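Side-chain contacts in 3-oxoacyl-[acyl-carrier protein] synthase (Thermus thermophilus, PDB 1UB7), which probably catalyses the condensation of acetyl-CoA with malonyl-ACP that starts bacterial fatty acid synthesis: residues E59-R64 and A161-K166; V72-V77 and H121-A126; Y115-A120 and V132-A137; A280-A285 and V301-F306. All blocks are in the same frame, centred on the assembly; numbering follows the deposited sequence.

All four contacts are buried helix-on-strand packings, carried almost wholly by methyl groups; none lies at the surface. Contacts 1, 2 and 3 serve the same five-stranded sheet. Contact 1 lays helix 50-64 on one face, while contacts 2 and 3 press successive turns of helix 112-125 onto the other, and both of these also border the second subunit. Contact 4 sets helix 281-292 against the other sheet, and its Leu303 meets Leu117 of contact 3. The chemistry shifts with place: alanines let helix and strand come close in contact 3, long branches bridge wider gaps in contacts 1, 2 and 4, and a serine beside His246 appears only in contact 4.

Contact 1 of 4, residues E59-R64 and A161-K166; sequences EDLLRR and AAVVGK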
loop_
_atom_site.group_PDB
_atom_site.type_symbol
_atom_site.label_atom_id
_atom_site.label_comp_id
_atom_site.label_asym_id
_atom_site.label_seq_id
_atom_site.Cartn_x
_atom_site.Cartn_y
_atom_site.Cartn_z
ATOM N N GLU A 59 2.223 2.929 -20.841
ATOM C CA GLU A 59 2.361 3.376 -22.237
ATOM C C GLU A 59 1.752 2.334 -23.171
ATOM O O GLU A 59 1.084 2.669 -24.149
ATOM C CB GLU A 59 3.831 3.591 -22.612
ATOM C CG GLU A 59 4.397 4.879 -22.081
ATOM C CD GLU A 59 5.907 4.907 -22.105
ATOM O OE1 GLU A 59 6.516 3.898 -22.518
ATOM O OE2 GLU A 59 6.490 5.940 -21.701
ATOM N N ASP A 60 1.979 1.063 -22.865
ATOM C CA ASP A 60 1.441 0.009 -23.690
ATOM C C ASP A 60 -0.090 0.090 -23.617
ATOM O O ASP A 60 -0.780 -0.059 -24.627
ATOM C CB ASP A 60 1.951 -1.358 -23.201
ATOM C CG ASP A 60 1.452 -2.498 -24.067
ATOM O OD1 ASP A 60 1.677 -2.452 -25.304
ATOM O OD2 ASP A 60 0.826 -3.431 -23.521
ATOM N N LEU A 61 -0.609 0.319 -22.414
ATOM C CA LEU A 61 -2.053 0.458 -22.187
ATOM C C LEU A 61 -2.581 1.588 -23.081
ATOM O O LEU A 61 -3.624 1.463 -23.719
ATOM C CB LEU A 61 -2.318 0.780 -20.701
ATOM C CG LEU A 61 -3.782 0.890 -20.241
ATOM C CD1 LEU A 61 -3.881 0.510 -18.762
ATOM C CD2 LEU A 61 -4.327 2.312 -20.482
ATOM N N LEU A 62 -1.840 2.690 -23.126
ATOM C CA LEU A 62 -2.208 3.821 -23.948
ATOM C C LEU A 62 -2.087 3.554 -25.454
ATOM O O LEU A 62 -2.874 4.088 -26.235
ATOM C CB LEU A 62 -1.386 5.036 -23.526
ATOM C CG LEU A 62 -1.915 5.621 -22.213
ATOM C CD1 LEU A 62 -1.162 6.888 -21.892
ATOM C CD2 LEU A 62 -3.423 5.918 -22.333
ATOM N N ARG A 63 -1.123 2.737 -25.878
ATOM C CA ARG A 63 -1.010 2.425 -27.310
ATOM C C ARG A 63 -2.235 1.619 -27.727
ATOM O O ARG A 63 -2.835 1.888 -28.764
ATOM C CB ARG A 63 0.259 1.619 -27.620
ATOM C CG ARG A 63 1.508 2.469 -27.835
ATOM C CD ARG A 63 1.954 2.486 -29.307
ATOM N NE ARG A 63 0.859 2.774 -30.241
ATOM C CZ ARG A 63 0.969 2.753 -31.571
ATOM N NH1 ARG A 63 2.128 2.464 -32.156
ATOM N NH2 ARG A 63 -0.097 2.993 -32.322
ATOM N N ARG A 64 -2.621 0.649 -26.898
ATOM C CA ARG A 64 -3.775 -0.209 -27.189
ATOM C C ARG A 64 -5.123 0.474 -26.944
ATOM O O ARG A 64 -6.133 0.148 -27.591
ATOM C CB ARG A 64 -3.724 -1.480 -26.322
ATOM C CG ARG A 64 -2.366 -2.194 -26.277
ATOM C CD ARG A 64 -2.207 -2.940 -24.955
ATOM N NE ARG A 64 -3.177 -4.017 -24.805
ATOM C CZ ARG A 64 -3.088 -5.195 -25.422
ATOM N NH1 ARG A 64 -2.066 -5.451 -26.238
ATOM N NH2 ARG A 64 -4.014 -6.121 -25.212
ATOM N N ALA A 161 -0.839 -3.222 -16.220
ATOM C CA ALA A 161 -1.743 -2.182 -15.766
ATOM C C ALA A 161 -3.129 -2.318 -16.349
ATOM O O ALA A 161 -3.331 -2.829 -17.450
ATOM C CB ALA A 161 -1.186 -0.822 -16.133
ATOM N N ALA A 162 -4.098 -1.827 -15.607
ATOM C CA ALA A 162 -5.454 -1.865 -16.089
ATOM C C ALA A 162 -6.183 -0.659 -15.535
ATOM O O ALA A 162 -5.816 -0.118 -14.492
ATOM C CB ALA A 162 -6.129 -3.147 -15.632
ATOM N N VAL A 163 -7.208 -0.223 -16.237
ATOM C CA VAL A 163 -7.979 0.893 -15.734
ATOM C C VAL A 163 -9.274 0.276 -15.265
ATOM O O VAL A 163 -9.914 -0.457 -16.017
ATOM C CB VAL A 163 -8.277 1.924 -16.828
ATOM C CG1 VAL A 163 -9.340 2.904 -16.346
ATOM C CG2 VAL A 163 -7.007 2.663 -17.186
ATOM N N VAL A 164 -9.647 0.530 -14.016
ATOM C CA VAL A 164 -10.902 -0.010 -13.514
ATOM C C VAL A 164 -11.946 1.111 -13.509
ATOM O O VAL A 164 -11.669 2.233 -13.065
ATOM C CB VAL A 164 -10.725 -0.600 -12.089
ATOM C CG1 VAL A 164 -12.055 -1.043 -11.539
ATOM C CG2 VAL A 164 -9.763 -1.782 -12.138
ATOM N N GLY A 165 -13.133 0.811 -14.026
ATOM C CA GLY A 165 -14.198 1.802 -14.070
ATOM C C GLY A 165 -15.578 1.192 -14.273
ATOM O O GLY A 165 -15.715 -0.032 -14.360
ATOM N N LYS A 166 -16.610 2.032 -14.337
ATOM C CA LYS A 166 -17.966 1.524 -14.542
ATOM C C LYS A 166 -18.075 0.861 -15.908
ATOM O O LYS A 166 -17.607 1.414 -16.902
ATOM C CB LYS A 166 -18.997 2.658 -14.467
ATOM C CG LYS A 166 -19.146 3.316 -13.090
ATOM C CD LYS A 166 -19.940 2.467 -12.093
ATOM C CE LYS A 166 -20.246 3.270 -10.829
ATOM N NZ LYS A 166 -21.188 2.584 -9.897
#
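Ala161 offers Leu61 both its methyl and its carbonyl: Leu61 CD1 lies 4.0 Å from Ala161 CB and 3.6 Å from Ala161 O. The oxygen is merely packed against here, since a methyl group is no hydrogen-bond donor. One residue on, Ala162 turns its methyl away, and what Leu61 CD1 meets is the backbone, with Ala162 CA at 3.9 Å. Val163 faces the helix again, as alternation along a strand requires, and its CG2 stands 4.1 Å from Leu61 CD1. A single leucine methyl thus rests over three consecutive residues of the strand. Leucine suits the place because its branch lies one bond beyond CB and can span the gap from the helix; CG is anti to the backbone N (chi1 -177°), which carries the fork toward the strand, and chi2 of 152° then turns CD1 onto it. Ala161 is small enough to leave room for that reach, and the beta-branched Val163 lends a methyl from beyond Ala162. Helix 59-64 runs at 61° to strand 161-165, with axes 8.7 Å apart at the closest. Beside the strand, Leu133 of strand 131-138 also touches Leu61. Ala162 and Val164 point to the other face, against Trp113, Leu117 and Ala120 of helix 112-125, so the sheet is sandwiched between two helix layers, as in the thiolase fold, while salt bridges from Asp60 to Lys287 and from Arg64 to Asp291 tie helix 50-64 to helix 281-292.

Contact 2 of 4, residues V72-V77 and H121-A126; sequences VDAVIV and HALVEA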
loop_
_atom_site.group_PDB
_atom_site.type_symbol
_atom_site.label_atom_id
_atom_site.label_comp_id
_atom_site.label_asym_id
_atom_site.label_seq_id
_atom_site.Cartn_x
_atom_site.Cartn_y
_atom_site.Cartn_z
ATOM N N VAL A 72 -9.369 9.215 -14.941
ATOM C CA VAL A 72 -8.690 8.466 -13.902
ATOM C C VAL A 72 -8.349 9.364 -12.708
ATOM O O VAL A 72 -7.564 10.304 -12.840
ATOM C CB VAL A 72 -7.410 7.807 -14.469
ATOM C CG1 VAL A 72 -6.434 7.449 -13.335
ATOM C CG2 VAL A 72 -7.800 6.567 -15.254
ATOM N N ASP A 73 -8.934 9.065 -11.546
ATOM C CA ASP A 73 -8.680 9.865 -10.351
ATOM C C ASP A 73 -7.775 9.174 -9.353
ATOM O O ASP A 73 -7.529 9.721 -8.282
ATOM C CB ASP A 73 -9.971 10.193 -9.606
ATOM C CG ASP A 73 -11.052 10.709 -10.505
ATOM O OD1 ASP A 73 -10.754 11.562 -11.374
ATOM O OD2 ASP A 73 -12.204 10.263 -10.328
ATOM N N ALA A 74 -7.282 7.985 -9.675
ATOM C CA ALA A 74 -6.438 7.298 -8.709
ATOM C C ALA A 74 -5.475 6.312 -9.315
ATOM O O ALA A 74 -5.815 5.567 -10.237
ATOM C CB ALA A 74 -7.307 6.576 -7.654
ATOM N N VAL A 75 -4.268 6.307 -8.771
ATOM C CA VAL A 75 -3.263 5.377 -9.221
ATOM C C VAL A 75 -2.814 4.547 -8.033
ATOM O O VAL A 75 -2.395 5.084 -7.002
ATOM C CB VAL A 75 -2.048 6.093 -9.803
ATOM C CG1 VAL A 75 -1.071 5.070 -10.390
ATOM C CG2 VAL A 75 -2.506 7.080 -10.841
ATOM N N ILE A 76 -2.952 3.234 -8.170
ATOM C CA ILE A 76 -2.520 2.307 -7.146
ATOM C C ILE A 76 -1.461 1.421 -7.784
ATOM O O ILE A 76 -1.725 0.769 -8.808
ATOM C CB ILE A 76 -3.636 1.368 -6.691
ATOM C CG1 ILE A 76 -4.806 2.144 -6.081
ATOM C CG2 ILE A 76 -3.068 0.408 -5.667
ATOM C CD1 ILE A 76 -6.032 1.233 -5.721
ATOM N N VAL A 77 -0.267 1.402 -7.206
ATOM C CA VAL A 77 0.779 0.537 -7.743
ATOM C C VAL A 77 0.998 -0.648 -6.804
ATOM O O VAL A 77 1.461 -0.488 -5.674
ATOM C CB VAL A 77 2.124 1.285 -7.915
ATOM C CG1 VAL A 77 3.251 0.285 -8.159
ATOM C CG2 VAL A 77 2.040 2.262 -9.107
ATOM N N HIS A 121 -12.060 -1.409 -7.337
ATOM C CA HIS A 121 -13.489 -1.678 -7.438
ATOM C C HIS A 121 -14.245 -0.896 -6.344
ATOM O O HIS A 121 -15.209 -0.171 -6.632
ATOM C CB HIS A 121 -13.736 -3.181 -7.273
ATOM C CG HIS A 121 -15.183 -3.547 -7.111
ATOM N ND1 HIS A 121 -16.081 -3.534 -8.160
ATOM C CD2 HIS A 121 -15.892 -3.920 -6.017
ATOM C CE1 HIS A 121 -17.278 -3.880 -7.719
ATOM N NE2 HIS A 121 -17.192 -4.118 -6.421
ATOM N N ALA A 122 -13.799 -1.043 -5.095
ATOM C CA ALA A 122 -14.429 -0.372 -3.958
ATOM C C ALA A 122 -14.443 1.136 -4.151
ATOM O O ALA A 122 -15.467 1.788 -3.927
ATOM C CB ALA A 122 -13.700 -0.719 -2.693
ATOM N N LEU A 123 -13.304 1.688 -4.564
ATOM C CA LEU A 123 -13.193 3.118 -4.824
ATOM C C LEU A 123 -14.215 3.589 -5.865
ATOM O O LEU A 123 -14.897 4.596 -5.664
ATOM C CB LEU A 123 -11.789 3.468 -5.325
ATOM C CG LEU A 123 -10.609 3.289 -4.375
ATOM C CD1 LEU A 123 -9.310 3.760 -5.074
ATOM C CD2 LEU A 123 -10.851 4.097 -3.089
ATOM N N VAL A 124 -14.309 2.877 -6.985
ATOM C CA VAL A 124 -15.261 3.245 -8.034
ATOM C C VAL A 124 -16.714 3.107 -7.538
ATOM O O VAL A 124 -17.538 4.002 -7.737
ATOM C CB VAL A 124 -15.084 2.362 -9.287
ATOM C CG1 VAL A 124 -16.176 2.682 -10.309
ATOM C CG2 VAL A 124 -13.710 2.584 -9.891
ATOM N N GLU A 125 -17.009 1.982 -6.891
ATOM C CA GLU A 125 -18.333 1.710 -6.374
ATOM C C GLU A 125 -18.769 2.654 -5.261
ATOM O O GLU A 125 -19.957 2.977 -5.171
ATOM C CB GLU A 125 -18.424 0.262 -5.885
ATOM C CG GLU A 125 -18.278 -0.784 -6.990
ATOM C CD GLU A 125 -19.306 -0.604 -8.094
ATOM O OE1 GLU A 125 -20.500 -0.479 -7.757
ATOM O OE2 GLU A 125 -18.925 -0.588 -9.288
ATOM N N ALA A 126 -17.827 3.090 -4.417
ATOM C CA ALA A 126 -18.161 3.997 -3.320
ATOM C C ALA A 126 -18.130 5.415 -3.839
ATOM O O ALA A 126 -18.393 6.366 -3.110
ATOM C CB ALA A 126 -17.183 3.842 -2.159
#
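A 2.7 Å hydrogen bond from Ala126 N to Ala122 O closes the last turn of helix 112-125, the turn from which Leu123 reaches over to Ala74 and Ile76 of strand 72-77. Helix and strand belong to the first alpha/beta half of a thiolase fold, where this helix packs against one face of the five-stranded sheet. Leu123 and Ile76 extend toward each other and meet tip to tip, Leu123 CD1 standing 4.2 Å from Ile76 CD1. Ile76 gets there with its longer branch fully extended (chi2 175°), leaving CG2 back near the strand. The two side chains are long enough to bridge the gap between backbones whose nearest CA atoms, those of Ala74 and Leu123, are 8.8 Å apart. Ala74, two residues before Ile76, projects from the same face of the strand; its small size lets the leucine settle over it. Val132 of the adjoining strand touches both Ile76 and Leu123. Gln119 of the second subunit also packs on Leu123, which places this hydrophobic cluster next to the dimer interface. The same leucine methyl that meets the isoleucine serves the alanine too, with Leu123 CD1 4.3 Å from Ala74 CB.

Contact 3 of 4, residues Y115-A120 and V132-A137; sequences YALAQA and VLAVGA
Ala120 and Val132 make the tightest fit between this helix and its strand. The methyl Ala120 CB presses against the branch point of the valine, 3.7 Å from Val132 CB and 3.8 Å from Val132 CG1. Val132 CG2 passes instead beside the helix backbone, 4.0 Å from Ala120 O, so the two valine methyls straddle the alanine, one over its methyl and one near its carbonyl. With CG1 anti to the backbone N (chi1 179°), the fork is turned to receive it. The second bump is Ala134, whose methyl enters a shallow hollow on the helix. Ala116 CB borders this hollow at 4.4 Å from Ala134 CB, and Leu117 CD2 borders it at 4.2 Å from Ala134 CB. The leucine starts off to one side, and only the end of its chain bends back to close the rim. Ala116 and Ala120, one turn apart, present a smooth strip of methyls, which lets the axes approach to 8.3 Å while running nearly antiparallel, at 172°. Gln119, by contrast, makes a hydrogen bond through OE1 to Tyr104 OH of the second subunit. Helix 112-125 follows strand 102-107 and leads into strand 131-138, parallel to it with strand 72-78 between them. This is a beta-alpha-beta crossover, here formed by the buried helix that follows the predicted active-site Cys110, as in thiolase-fold enzymes.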
loop_
_atom_site.group_PDB
_atom_site.type_symbol
_atom_site.label_atom_id
_atom_site.label_comp_id
_atom_site.label_asym_id
_atom_site.label_seq_id
_atom_site.Cartn_x
_atom_site.Cartn_y
_atom_site.Cartn_z
ATOM N N TYR A 115 -5.462 -7.599 -5.225
ATOM C CA TYR A 115 -5.811 -6.796 -4.057
ATOM C C TYR A 115 -6.122 -5.380 -4.578
ATOM O O TYR A 115 -7.134 -4.776 -4.217
ATOM C CB TYR A 115 -4.625 -6.741 -3.092
ATOM C CG TYR A 115 -4.742 -7.672 -1.917
ATOM C CD1 TYR A 115 -4.971 -9.041 -2.102
ATOM C CD2 TYR A 115 -4.658 -7.186 -0.610
ATOM C CE1 TYR A 115 -5.117 -9.900 -1.011
ATOM C CE2 TYR A 115 -4.803 -8.039 0.490
ATOM C CZ TYR A 115 -5.029 -9.394 0.278
ATOM O OH TYR A 115 -5.144 -10.240 1.349
ATOM N N ALA A 116 -5.257 -4.866 -5.453
ATOM C CA ALA A 116 -5.465 -3.526 -6.020
ATOM C C ALA A 116 -6.751 -3.427 -6.852
ATOM O O ALA A 116 -7.403 -2.379 -6.883
ATOM C CB ALA A 116 -4.269 -3.121 -6.878
ATOM N N LEU A 117 -7.102 -4.510 -7.538
ATOM C CA LEU A 117 -8.303 -4.514 -8.362
ATOM C C LEU A 117 -9.510 -4.409 -7.450
ATOM O O LEU A 117 -10.455 -3.674 -7.744
ATOM C CB LEU A 117 -8.390 -5.797 -9.224
ATOM C CG LEU A 117 -7.355 -5.974 -10.355
ATOM C CD1 LEU A 117 -7.532 -7.330 -11.023
ATOM C CD2 LEU A 117 -7.511 -4.853 -11.388
ATOM N N ALA A 118 -9.468 -5.141 -6.337
ATOM C CA ALA A 118 -10.563 -5.123 -5.380
ATOM C C ALA A 118 -10.663 -3.722 -4.793
ATOM O O ALA A 118 -11.756 -3.148 -4.700
ATOM C CB ALA A 118 -10.322 -6.146 -4.282
ATOM N N GLN A 119 -9.523 -3.160 -4.409
ATOM C CA GLN A 119 -9.524 -1.807 -3.854
ATOM C C GLN A 119 -10.025 -0.782 -4.874
ATOM O O GLN A 119 -10.738 0.169 -4.522
ATOM C CB GLN A 119 -8.122 -1.417 -3.378
ATOM C CG GLN A 119 -7.919 -1.574 -1.879
ATOM C CD GLN A 119 -8.756 -0.594 -1.037
ATOM O OE1 GLN A 119 -8.851 -0.763 0.173
ATOM N NE2 GLN A 119 -9.348 0.431 -1.672
ATOM N N ALA A 120 -9.646 -0.979 -6.135
ATOM C CA ALA A 120 -10.062 -0.083 -7.199
ATOM C C ALA A 120 -11.566 -0.178 -7.351
ATOM O O ALA A 120 -12.260 0.841 -7.463
ATOM C CB ALA A 120 -9.393 -0.453 -8.474
ATOM N N VAL A 132 -9.816 4.035 -11.893
ATOM C CA VAL A 132 -8.591 3.829 -11.151
ATOM C C VAL A 132 -7.571 3.110 -12.001
ATOM O O VAL A 132 -7.906 2.137 -12.660
ATOM C CB VAL A 132 -8.833 2.955 -9.884
ATOM C CG1 VAL A 132 -7.521 2.745 -9.136
ATOM C CG2 VAL A 132 -9.826 3.622 -8.979
ATOM N N LEU A 133 -6.332 3.593 -11.988
ATOM C CA LEU A 133 -5.267 2.940 -12.735
ATOM C C LEU A 133 -4.600 1.991 -11.752
ATOM O O LEU A 133 -3.938 2.436 -10.826
ATOM C CB LEU A 133 -4.234 3.954 -13.259
ATOM C CG LEU A 133 -3.003 3.375 -13.996
ATOM C CD1 LEU A 133 -3.424 2.649 -15.279
ATOM C CD2 LEU A 133 -2.037 4.491 -14.340
ATOM N N ALA A 134 -4.790 0.690 -11.950
ATOM C CA ALA A 134 -4.212 -0.321 -11.072
ATOM C C ALA A 134 -2.989 -0.969 -11.742
ATOM O O ALA A 134 -3.111 -1.676 -12.742
ATOM C CB ALA A 134 -5.275 -1.376 -10.738
ATOM N N VAL A 135 -1.809 -0.735 -11.183
ATOM C CA VAL A 135 -0.587 -1.265 -11.773
ATOM C C VAL A 135 0.061 -2.374 -10.945
ATOM O O VAL A 135 0.122 -2.288 -9.722
ATOM C CB VAL A 135 0.453 -0.136 -11.956
ATOM C CG1 VAL A 135 1.771 -0.703 -12.459
ATOM C CG2 VAL A 135 -0.088 0.928 -12.892
ATOM N N GLY A 136 0.519 -3.422 -11.626
ATOM C CA GLY A 136 1.220 -4.517 -10.974
ATOM C C GLY A 136 2.620 -4.434 -11.556
ATOM O O GLY A 136 2.794 -4.694 -12.741
ATOM N N ALA A 137 3.612 -4.042 -10.756
ATOM C CA ALA A 137 4.982 -3.905 -11.260
ATOM C C ALA A 137 6.057 -4.325 -10.262
ATOM O O ALA A 137 6.074 -3.865 -9.114
ATOM C CB ALA A 137 5.229 -2.458 -11.706
#

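Contact 4 of 4, residues A280-A285 and V301-F306; sequences ASIPLA and VLLVSF
Within 280-285, Ile282 is the side chain that reaches Leu303, Val304 and Ser305 of the strand, and its two branches divide the work. From CB, the short branch CG2 goes to Leu303, with Ile282 CG2 3.6 Å from Leu303 CD2; the two side chains cross obliquely. The longer branch leaves CB through CG1, which is anti to the carbonyl carbon (chi1 -65°), and runs on extended (chi2 174°) to CD1 at the tip. There it meets the strand backbone and the next inward-facing residue: Ile282 CD1 is 3.6 Å from Val304 O and 4.0 Å from Ser305 CB. The first of these is apolar packing against a carbonyl oxygen, not a bond. Isoleucine suits the site because its fork splits at CB and can touch both Leu303 and Ser305, which point the same way, while Val304 between them turns its side chain to the other face. Leu303 gives the bulk that fills the space beside CG2. Ser305 is small, and its side chain comes to about 3 Å from that of His246, a predicted active-site residue, so the apolar packing ends at the edge of the probable catalytic pocket. The axes of helix 281-285 and strand 301-306 come within 9.9 Å at a crossing angle of 150°. Strand 300-307 lies in its sheet between strands 242-245 and 311-318, and Trp113 and Ile114 of helix 112-125 touch Ile282, while Leu117 of that helix meets Leu303, which brings the two buried helices of the thiolase fold together at this point.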
loop_
_atom_site.group_PDB
_atom_site.type_symbol
_atom_site.label_atom_id
_atom_site.label_comp_id
_atom_site.label_asym_id
_atom_site.label_seq_id
_atom_site.Cartn_x
_atom_site.Cartn_y
_atom_site.Cartn_z
ATOM N N ALA A 280 2.963 -8.424 -11.534
ATOM C CA ALA A 280 2.755 -8.213 -12.968
ATOM C C ALA A 280 2.306 -9.475 -13.682
ATOM O O ALA A 280 1.858 -9.439 -14.826
ATOM C CB ALA A 280 4.042 -7.699 -13.618
ATOM N N SER A 281 2.415 -10.591 -12.981
ATOM C CA SER A 281 2.104 -11.898 -13.526
ATOM C C SER A 281 0.764 -12.026 -14.247
ATOM O O SER A 281 0.702 -12.376 -15.432
ATOM C CB SER A 281 2.193 -12.916 -12.394
ATOM O OG SER A 281 2.295 -14.220 -12.904
ATOM N N ILE A 282 -0.311 -11.757 -13.525
ATOM C CA ILE A 282 -1.636 -11.872 -14.093
ATOM C C ILE A 282 -1.917 -10.852 -15.197
ATOM O O ILE A 282 -2.502 -11.195 -16.231
ATOM C CB ILE A 282 -2.673 -11.812 -12.962
ATOM C CG1 ILE A 282 -2.476 -13.053 -12.078
ATOM C CG2 ILE A 282 -4.072 -11.722 -13.528
ATOM C CD1 ILE A 282 -3.313 -13.098 -10.825
ATOM N N PRO A 283 -1.521 -9.582 -15.000
ATOM C CA PRO A 283 -1.824 -8.683 -16.121
ATOM C C PRO A 283 -1.041 -9.055 -17.396
ATOM O O PRO A 283 -1.559 -8.898 -18.501
ATOM C CB PRO A 283 -1.495 -7.290 -15.566
ATOM C CG PRO A 283 -0.605 -7.565 -14.346
ATOM C CD PRO A 283 -1.201 -8.822 -13.776
ATOM N N LEU A 284 0.189 -9.555 -17.246
ATOM C CA LEU A 284 0.993 -9.990 -18.399
ATOM C C LEU A 284 0.270 -11.113 -19.132
ATOM O O LEU A 284 0.249 -11.147 -20.362
ATOM C CB LEU A 284 2.370 -10.503 -17.952
ATOM C CG LEU A 284 3.430 -9.432 -17.704
ATOM C CD1 LEU A 284 4.613 -10.027 -17.008
ATOM C CD2 LEU A 284 3.845 -8.802 -19.056
ATOM N N ALA A 285 -0.318 -12.031 -18.365
ATOM C CA ALA A 285 -1.059 -13.156 -18.924
ATOM C C ALA A 285 -2.370 -12.725 -19.576
ATOM O O ALA A 285 -2.693 -13.175 -20.678
ATOM C CB ALA A 285 -1.338 -14.206 -17.833
ATOM N N VAL A 301 -13.816 -14.645 -16.603
ATOM C CA VAL A 301 -12.427 -14.950 -16.323
ATOM C C VAL A 301 -12.167 -15.024 -14.827
ATOM O O VAL A 301 -12.698 -14.231 -14.036
ATOM C CB VAL A 301 -11.498 -13.888 -16.932
ATOM C CG1 VAL A 301 -10.048 -14.372 -16.880
ATOM C CG2 VAL A 301 -11.933 -13.587 -18.361
ATOM N N LEU A 302 -11.350 -15.991 -14.434
ATOM C CA LEU A 302 -11.019 -16.135 -13.038
ATOM C C LEU A 302 -9.563 -15.837 -12.844
ATOM O O LEU A 302 -8.716 -16.349 -13.580
ATOM C CB LEU A 302 -11.296 -17.544 -12.529
ATOM C CG LEU A 302 -10.778 -17.638 -11.091
ATOM C CD1 LEU A 302 -11.816 -18.311 -10.244
ATOM C CD2 LEU A 302 -9.402 -18.355 -11.046
ATOM N N LEU A 303 -9.286 -15.009 -11.837
ATOM C CA LEU A 303 -7.929 -14.616 -11.488
ATOM C C LEU A 303 -7.697 -15.160 -10.086
ATOM O O LEU A 303 -8.602 -15.117 -9.243
ATOM C CB LEU A 303 -7.794 -13.087 -11.472
ATOM C CG LEU A 303 -8.310 -12.290 -12.674
ATOM C CD1 LEU A 303 -8.160 -10.799 -12.403
ATOM C CD2 LEU A 303 -7.533 -12.679 -13.928
ATOM N N VAL A 304 -6.490 -15.662 -9.831
ATOM C CA VAL A 304 -6.181 -16.206 -8.531
ATOM C C VAL A 304 -4.681 -16.098 -8.294
ATOM O O VAL A 304 -3.892 -16.279 -9.221
ATOM C CB VAL A 304 -6.654 -17.697 -8.432
ATOM C CG1 VAL A 304 -5.941 -18.552 -9.474
ATOM C CG2 VAL A 304 -6.397 -18.245 -7.032
ATOM N N SER A 305 -4.287 -15.785 -7.056
ATOM C CA SER A 305 -2.869 -15.651 -6.719
ATOM C C SER A 305 -2.589 -15.941 -5.243
ATOM O O SER A 305 -3.473 -15.855 -4.394
ATOM C CB SER A 305 -2.363 -14.244 -7.079
ATOM O OG SER A 305 -0.989 -14.078 -6.742
ATOM N N PHE A 306 -1.341 -16.287 -4.963
ATOM C CA PHE A 306 -0.879 -16.625 -3.623
ATOM C C PHE A 306 0.495 -15.990 -3.510
ATOM O O PHE A 306 1.106 -15.676 -4.528
ATOM C CB PHE A 306 -0.707 -18.141 -3.490
ATOM C CG PHE A 306 0.302 -18.718 -4.461
ATOM C CD1 PHE A 306 -0.085 -19.113 -5.747
ATOM C CD2 PHE A 306 1.657 -18.800 -4.117
ATOM C CE1 PHE A 306 0.864 -19.582 -6.682
ATOM C CE2 PHE A 306 2.615 -19.265 -5.045
ATOM C CZ PHE A 306 2.214 -19.654 -6.328
#